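Proteasome assembly chaperone family protein (Pyrococcus furiosus, PDB 3VR0) acts as an archaeal proteasome activator, although it is a homologue of proteasome assembly factors. Local coordinates at residues 19-25 and 62-68; 84-90 and 103-109. All blocks are in the same frame, centred on the assembly; numbering follows the deposited sequence.

Overall arrangement
Both contacts belong to one edge of the large mixed beta-sheet, and their centres lie about 9 Å apart on the same side of the chain's centre. Across the sheet the strands run 21-24, 60-66, 87-92, 102-107, each antiparallel to the next, with 21-24 outermost within this chain. Contact 1 pairs the first two and contact 2 the last two; strands 60-66 and 87-92 join them directly, Leu65 N lying 2.7 Å from Asn87 O and Ala63 O 2.9 Å from Phe89 N. This pairing makes the four strands a continuous antiparallel portion of the PAC2-family fold. Contact 1 closes along the chain before contact 2 opens. Helix 116-131 covers one face of both.

Contact 1: 19-25 and 62-68; sequences ETTIVVY and FAELYSP
Ile22 and Leu65 cross at a slant on the face of an antiparallel strand pair that also carries Ala63 and Val24 and is turned to helix 116-131, Ile22 CG1 lying 3.9 Å from Leu65 CD1. This is the tight side of the contact: Ile22 CG2 reaches along the same face to the methyl of Ala63, and Thr20 CG2 closes on Leu65 CD2 at 3.6 Å. Thr20 CG2 stands anti to its own nitrogen, which leaves OG1 (chi1 -60°) to accept a 2.8 Å hydrogen bond from Ser67 OG. This buried hydroxyl pair backs the gold site: Thr20 OG1 hydrogen-bonds to Glu121 and Ser67 OG to His69 N, the two residues that bind the ion.

Backbone bonds fix the register. Thr21 and Tyr66 exchange a nearly straight pair; Val23 and Glu64 also exchange two, the one from Glu64 N more bent, while Tyr25 N closes the far end on Phe62 O at 2.7 Å.

On the other face Val23 CG2 touches the edge of the Tyr66 ring at CE2, 3.9 Å away, and Leu202 of a neighbouring subunit packs on Tyr66. The looser, solvent side is the exposed Tyr25 end. Its ring turns the hydroxyl edge to Glu64, Tyr25 OH lying so close to Glu64 OE2, at 2.4 Å, that the exact length is doubtful. Lys61 forms a salt bridge with Glu64 OE1.

Strand 21-24 is the outermost of the sheet within this chain. Phe62 and Ala63 both face Phe89 of strand 87-92 in a classic beta bulge, and Val122 and Phe129 of helix 116-131 cover Thr20, Ile22 and Val24.

Contact 2: 84-90 and 103-109; sequences LMKNEFY and IIVTGDT
Phe89 and Val105 lie side by side in the beta hairpin of strands 87-92 and 102-107. Val105 CG2 sits over the centre of the Phe89 ring, 4.1 Å from its centroid in a CH-pi contact, while Ile103 CG2 meets the ring edge at CD1. On the reverse face Tyr90 OH donates to Glu88 OE1 from above the carboxylate plane.

Paired backbone bonds of Glu88 with Thr106 and of Tyr90 with Ile104 set this register. At the open end of the hairpin side chains take over. Asp108, its CG beside its own nitrogen (chi1 -59°), turns OD2 to accept a bent bond from Lys86 N at 3.0 Å, and Asp108 N returns a 2.9 Å bond to Lys86 O. Gly107, opposite Asn87, has no room for a CB, which would clash with Lys86 O and Asn87 ND2 and press on the preceding carbonyl.

Asn87 ND2 donates to Thr109 O at 3.1 Å, nearly in its amide plane, and weakly to Lys86 O. An alanine here would lose both amide bonds and is likely to leave Thr109 O without its amide donor and a bridging water without its OD1 mate.

Further out, Arg77 forms a salt bridge with Asp108 OD2, and Glu83 holds Lys86 NZ, which also makes a salt bridge with Glu88 OE2, 3.5 Å away. Met126 of helix 116-131 packs against Asn87, Phe89 and Val105, and Phe129 meets the Phe89 ring edge-to-face. The water completes the Asn87 link, donating to Asn87 OD1 at 2.8 Å and to Thr109 O at 3.1 Å.

Contact 1: 19-25 and 62-68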
loop_
_atom_site.group_PDB
_atom_site.type_symbol
_atom_site.label_atom_id
_atom_site.label_comp_id
_atom_site.label_asym_id
_atom_site.label_seq_id
_atom_site.Cartn_x
_atom_site.Cartn_y
_atom_site.Cartn_z
ATOM N N GLU C 19 1.495 -4.490 15.344
ATOM C CA GLU C 19 1.972 -5.568 14.538
ATOM C C GLU C 19 1.213 -6.840 14.865
ATOM O O GLU C 19 0.437 -6.895 15.798
ATOM C CB GLU C 19 3.513 -5.716 14.635
ATOM C CG GLU C 19 4.087 -6.420 15.883
ATOM C CD GLU C 19 5.643 -6.611 15.824
ATOM O OE1 GLU C 19 6.381 -5.620 15.580
ATOM O OE2 GLU C 19 6.118 -7.761 16.016
ATOM N N THR C 20 1.432 -7.843 14.051
ATOM C CA THR C 20 0.866 -9.138 14.225
ATOM C C THR C 20 1.106 -9.666 15.654
ATOM O O THR C 20 2.215 -9.638 16.160
ATOM C CB THR C 20 1.443 -10.047 13.150
ATOM O OG1 THR C 20 1.100 -9.503 11.859
ATOM C CG2 THR C 20 0.908 -11.450 13.253
ATOM N N THR C 21 0.040 -10.115 16.295
ATOM C CA THR C 21 0.064 -10.540 17.692
ATOM C C THR C 21 -0.383 -12.015 17.836
ATOM O O THR C 21 -1.388 -12.441 17.263
ATOM C CB THR C 21 -0.908 -9.626 18.520
ATOM O OG1 THR C 21 -0.448 -8.258 18.437
ATOM C CG2 THR C 21 -0.928 -10.011 20.027
ATOM N N ILE C 22 0.350 -12.766 18.654
ATOM C CA ILE C 22 -0.048 -14.091 19.048
ATOM C C ILE C 22 -0.413 -14.125 20.534
ATOM O O ILE C 22 0.384 -13.735 21.375
ATOM C CB ILE C 22 1.059 -15.128 18.733
ATOM C CG1 ILE C 22 1.396 -15.063 17.245
ATOM C CG2 ILE C 22 0.599 -16.545 19.213
ATOM C CD1 ILE C 22 2.501 -15.892 16.804
ATOM N N VAL C 23 -1.634 -14.561 20.815
ATOM C CA VAL C 23 -2.165 -14.726 22.118
ATOM C C VAL C 23 -2.000 -16.225 22.442
ATOM O O VAL C 23 -2.499 -17.085 21.688
ATOM C CB VAL C 23 -3.678 -14.395 22.122
ATOM C CG1 VAL C 23 -4.252 -14.554 23.529
ATOM C CG2 VAL C 23 -3.944 -12.961 21.613
ATOM N N VAL C 24 -1.298 -16.528 23.548
ATOM C CA VAL C 24 -0.866 -17.901 23.835
ATOM C C VAL C 24 -1.561 -18.333 25.102
ATOM O O VAL C 24 -1.421 -17.674 26.110
ATOM C CB VAL C 24 0.629 -17.991 24.031
ATOM C CG1 VAL C 24 1.082 -19.489 24.327
ATOM C CG2 VAL C 24 1.342 -17.375 22.840
ATOM N N TYR C 25 -2.329 -19.418 25.035
ATOM C CA TYR C 25 -3.149 -19.836 26.159
ATOM C C TYR C 25 -2.359 -20.633 27.198
ATOM O O TYR C 25 -2.567 -20.424 28.382
ATOM C CB TYR C 25 -4.418 -20.559 25.682
ATOM C CG TYR C 25 -5.242 -19.601 24.821
ATOM C CD1 TYR C 25 -5.625 -18.341 25.325
ATOM C CD2 TYR C 25 -5.600 -19.929 23.499
ATOM C CE1 TYR C 25 -6.355 -17.449 24.548
ATOM C CE2 TYR C 25 -6.319 -19.060 22.719
ATOM C CZ TYR C 25 -6.701 -17.809 23.242
ATOM O OH TYR C 25 -7.425 -16.924 22.467
ATOM N N PHE C 62 -3.931 -24.084 21.313
ATOM C CA PHE C 62 -3.152 -23.382 22.346
ATOM C C PHE C 62 -2.736 -21.935 22.111
ATOM O O PHE C 62 -2.227 -21.300 23.050
ATOM C CB PHE C 62 -1.919 -24.163 22.751
ATOM C CG PHE C 62 -0.796 -24.179 21.714
ATOM C CD1 PHE C 62 0.369 -23.497 21.943
ATOM C CD2 PHE C 62 -0.914 -24.938 20.545
ATOM C CE1 PHE C 62 1.391 -23.556 21.067
ATOM C CE2 PHE C 62 0.124 -25.023 19.656
ATOM C CZ PHE C 62 1.266 -24.311 19.897
ATOM N N ALA C 63 -2.914 -21.414 20.890
ATOM C CA ALA C 63 -2.609 -20.005 20.616
ATOM C C ALA C 63 -3.443 -19.468 19.441
ATOM O O ALA C 63 -3.880 -20.226 18.595
ATOM C CB ALA C 63 -1.131 -19.833 20.311
ATOM N N GLU C 64 -3.672 -18.164 19.403
ATOM C CA GLU C 64 -4.225 -17.612 18.192
ATOM C C GLU C 64 -3.537 -16.326 17.725
ATOM O O GLU C 64 -2.953 -15.571 18.524
ATOM C CB GLU C 64 -5.789 -17.626 18.163
ATOM C CG GLU C 64 -6.483 -16.964 19.244
ATOM C CD GLU C 64 -7.929 -17.499 19.461
ATOM O OE1 GLU C 64 -8.397 -18.470 18.788
ATOM O OE2 GLU C 64 -8.601 -16.908 20.327
ATOM N N LEU C 65 -3.512 -16.159 16.402
ATOM C CA LEU C 65 -2.774 -15.056 15.787
ATOM C C LEU C 65 -3.750 -14.028 15.232
ATOM O O LEU C 65 -4.688 -14.374 14.541
ATOM C CB LEU C 65 -1.842 -15.604 14.710
ATOM C CG LEU C 65 -0.911 -14.633 13.981
ATOM C CD1 LEU C 65 0.346 -15.359 13.473
ATOM C CD2 LEU C 65 -1.666 -13.907 12.783
ATOM N N TYR C 66 -3.538 -12.768 15.540
ATOM C CA TYR C 66 -4.293 -11.714 14.918
ATOM C C TYR C 66 -3.308 -10.781 14.238
ATOM O O TYR C 66 -2.182 -10.608 14.707
ATOM C CB TYR C 66 -5.047 -10.906 15.989
ATOM C CG TYR C 66 -6.048 -11.762 16.800
ATOM C CD1 TYR C 66 -7.333 -11.977 16.330
ATOM C CD2 TYR C 66 -5.661 -12.384 18.005
ATOM C CE1 TYR C 66 -8.248 -12.765 17.059
ATOM C CE2 TYR C 66 -6.572 -13.191 18.763
ATOM C CZ TYR C 66 -7.843 -13.366 18.288
ATOM O OH TYR C 66 -8.756 -14.107 19.022
ATOM N N SER C 67 -3.761 -10.127 13.178
ATOM C CA SER C 67 -2.890 -9.244 12.416
ATOM C C SER C 67 -3.599 -8.029 11.861
ATOM O O SER C 67 -4.656 -8.155 11.242
ATOM C CB SER C 67 -2.337 -10.012 11.226
ATOM O OG SER C 67 -1.407 -9.163 10.564
ATOM N N PRO C 68 -3.000 -6.863 12.029
ATOM C CA PRO C 68 -3.504 -5.607 11.447
ATOM C C PRO C 68 -3.262 -5.578 9.914
ATOM O O PRO C 68 -3.712 -4.633 9.261
ATOM C CB PRO C 68 -2.650 -4.518 12.160
ATOM C CG PRO C 68 -1.241 -5.335 12.404
ATOM C CD PRO C 68 -1.814 -6.642 12.908
#

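Contact 2: 84-90 and 103-109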
loop_
_atom_site.group_PDB
_atom_site.type_symbol
_atom_site.label_atom_id
_atom_site.label_comp_id
_atom_site.label_asym_id
_atom_site.label_seq_id
_atom_site.Cartn_x
_atom_site.Cartn_y
_atom_site.Cartn_z
ATOM N N LEU C 84 -12.497 -10.786 15.176
ATOM C CA LEU C 84 -11.476 -10.519 14.188
ATOM C C LEU C 84 -11.057 -11.790 13.466
ATOM O O LEU C 84 -11.188 -12.916 13.992
ATOM C CB LEU C 84 -10.246 -9.905 14.846
ATOM C CG LEU C 84 -10.345 -8.523 15.463
ATOM C CD1 LEU C 84 -9.006 -8.256 16.133
ATOM C CD2 LEU C 84 -10.643 -7.457 14.415
ATOM N N MET C 85 -10.527 -11.597 12.264
ATOM C CA MET C 85 -9.952 -12.691 11.537
ATOM C C MET C 85 -8.647 -13.105 12.198
ATOM O O MET C 85 -7.957 -12.273 12.826
ATOM C CB MET C 85 -9.791 -12.314 10.072
ATOM C CG MET C 85 -11.223 -12.147 9.390
ATOM S SD MET C 85 -11.133 -12.276 7.635
ATOM C CE MET C 85 -10.232 -10.791 7.448
ATOM N N LYS C 86 -8.347 -14.394 12.115
ATOM C CA LYS C 86 -7.305 -14.940 12.961
ATOM C C LYS C 86 -6.777 -16.235 12.378
ATOM O O LYS C 86 -7.386 -16.815 11.446
ATOM C CB LYS C 86 -7.880 -15.168 14.390
ATOM C CG LYS C 86 -8.886 -16.374 14.457
ATOM C CD LYS C 86 -9.656 -16.444 15.814
ATOM C CE LYS C 86 -10.502 -17.719 15.851
ATOM N NZ LYS C 86 -11.276 -17.802 17.122
ATOM N N ASN C 87 -5.612 -16.645 12.861
ATOM C CA ASN C 87 -5.124 -17.998 12.636
ATOM C C ASN C 87 -5.095 -18.677 14.023
ATOM O O ASN C 87 -5.065 -17.978 15.073
ATOM C CB ASN C 87 -3.720 -18.002 12.022
ATOM C CG ASN C 87 -3.667 -17.318 10.642
ATOM O OD1 ASN C 87 -2.575 -17.005 10.170
ATOM N ND2 ASN C 87 -4.846 -17.087 9.998
ATOM N N GLU C 88 -5.080 -20.008 14.025
ATOM C CA GLU C 88 -5.153 -20.764 15.262
ATOM C C GLU C 88 -4.063 -21.770 15.230
ATOM O O GLU C 88 -3.823 -22.363 14.174
ATOM C CB GLU C 88 -6.486 -21.498 15.362
ATOM C CG GLU C 88 -7.703 -20.588 15.460
ATOM C CD GLU C 88 -9.035 -21.377 15.498
ATOM O OE1 GLU C 88 -9.171 -22.446 14.813
ATOM O OE2 GLU C 88 -9.957 -20.930 16.229
ATOM N N PHE C 89 -3.385 -21.956 16.361
ATOM C CA PHE C 89 -2.393 -23.001 16.481
ATOM C C PHE C 89 -2.938 -24.114 17.391
ATOM O O PHE C 89 -3.477 -23.823 18.471
ATOM C CB PHE C 89 -1.099 -22.466 17.098
ATOM C CG PHE C 89 -0.377 -21.473 16.254
ATOM C CD1 PHE C 89 0.725 -21.871 15.450
ATOM C CD2 PHE C 89 -0.728 -20.132 16.295
ATOM C CE1 PHE C 89 1.438 -20.925 14.694
ATOM C CE2 PHE C 89 -0.014 -19.164 15.507
ATOM C CZ PHE C 89 1.051 -19.557 14.730
ATOM N N TYR C 90 -2.789 -25.368 16.943
ATOM C CA TYR C 90 -3.189 -26.560 17.699
ATOM C C TYR C 90 -1.953 -27.399 17.935
ATOM O O TYR C 90 -1.030 -27.399 17.105
ATOM C CB TYR C 90 -4.195 -27.413 16.900
ATOM C CG TYR C 90 -5.540 -26.755 16.752
ATOM C CD1 TYR C 90 -6.618 -27.147 17.521
ATOM C CD2 TYR C 90 -5.718 -25.718 15.851
ATOM C CE1 TYR C 90 -7.854 -26.509 17.388
ATOM C CE2 TYR C 90 -6.928 -25.088 15.705
ATOM C CZ TYR C 90 -7.984 -25.474 16.473
ATOM O OH TYR C 90 -9.176 -24.819 16.298
ATOM N N ILE C 103 2.792 -29.133 15.836
ATOM C CA ILE C 103 2.035 -27.875 15.866
ATOM C C ILE C 103 1.389 -27.701 14.477
ATOM O O ILE C 103 2.075 -27.825 13.426
ATOM C CB ILE C 103 2.974 -26.658 16.146
ATOM C CG1 ILE C 103 3.728 -26.857 17.464
ATOM C CG2 ILE C 103 2.174 -25.260 16.099
ATOM C CD1 ILE C 103 4.722 -25.759 17.775
ATOM N N ILE C 104 0.098 -27.376 14.479
ATOM C CA ILE C 104 -0.635 -27.248 13.267
ATOM C C ILE C 104 -1.300 -25.880 13.274
ATOM O O ILE C 104 -1.959 -25.524 14.226
ATOM C CB ILE C 104 -1.713 -28.371 13.096
ATOM C CG1 ILE C 104 -1.067 -29.752 13.167
ATOM C CG2 ILE C 104 -2.487 -28.175 11.736
ATOM C CD1 ILE C 104 -2.093 -30.900 13.450
ATOM N N VAL C 105 -1.079 -25.096 12.225
ATOM C CA VAL C 105 -1.744 -23.797 12.139
ATOM C C VAL C 105 -2.772 -23.863 11.023
ATOM O O VAL C 105 -2.514 -24.446 9.974
ATOM C CB VAL C 105 -0.745 -22.614 11.874
ATOM C CG1 VAL C 105 -0.000 -22.766 10.525
ATOM C CG2 VAL C 105 -1.452 -21.271 11.930
ATOM N N THR C 106 -3.927 -23.275 11.274
ATOM C CA THR C 106 -4.920 -22.993 10.249
ATOM C C THR C 106 -5.586 -21.647 10.589
ATOM O O THR C 106 -5.170 -20.951 11.506
ATOM C CB THR C 106 -5.957 -24.173 10.099
ATOM O OG1 THR C 106 -6.728 -23.992 8.906
ATOM C CG2 THR C 106 -6.935 -24.296 11.288
ATOM N N GLY C 107 -6.626 -21.269 9.876
ATOM C CA GLY C 107 -7.277 -20.013 10.183
ATOM C C GLY C 107 -8.200 -19.496 9.109
ATOM O O GLY C 107 -8.470 -20.175 8.106
ATOM N N ASP C 108 -8.749 -18.312 9.354
ATOM C CA ASP C 108 -9.696 -17.709 8.442
ATOM C C ASP C 108 -9.061 -17.279 7.085
ATOM O O ASP C 108 -9.743 -17.272 6.065
ATOM C CB ASP C 108 -10.301 -16.460 9.081
ATOM C CG ASP C 108 -11.025 -16.742 10.393
ATOM O OD1 ASP C 108 -11.887 -17.633 10.435
ATOM O OD2 ASP C 108 -10.773 -16.027 11.379
ATOM N N THR C 109 -7.795 -16.876 7.064
ATOM C CA THR C 109 -7.339 -16.083 5.934
ATOM C C THR C 109 -5.857 -16.002 5.961
ATOM O O THR C 109 -5.206 -16.363 6.972
ATOM C CB THR C 109 -7.866 -14.570 6.006
ATOM O OG1 THR C 109 -7.528 -13.862 4.797
ATOM C CG2 THR C 109 -7.260 -13.796 7.196
HETATM O O HOH W 1 -2.145 -16.204 7.570
#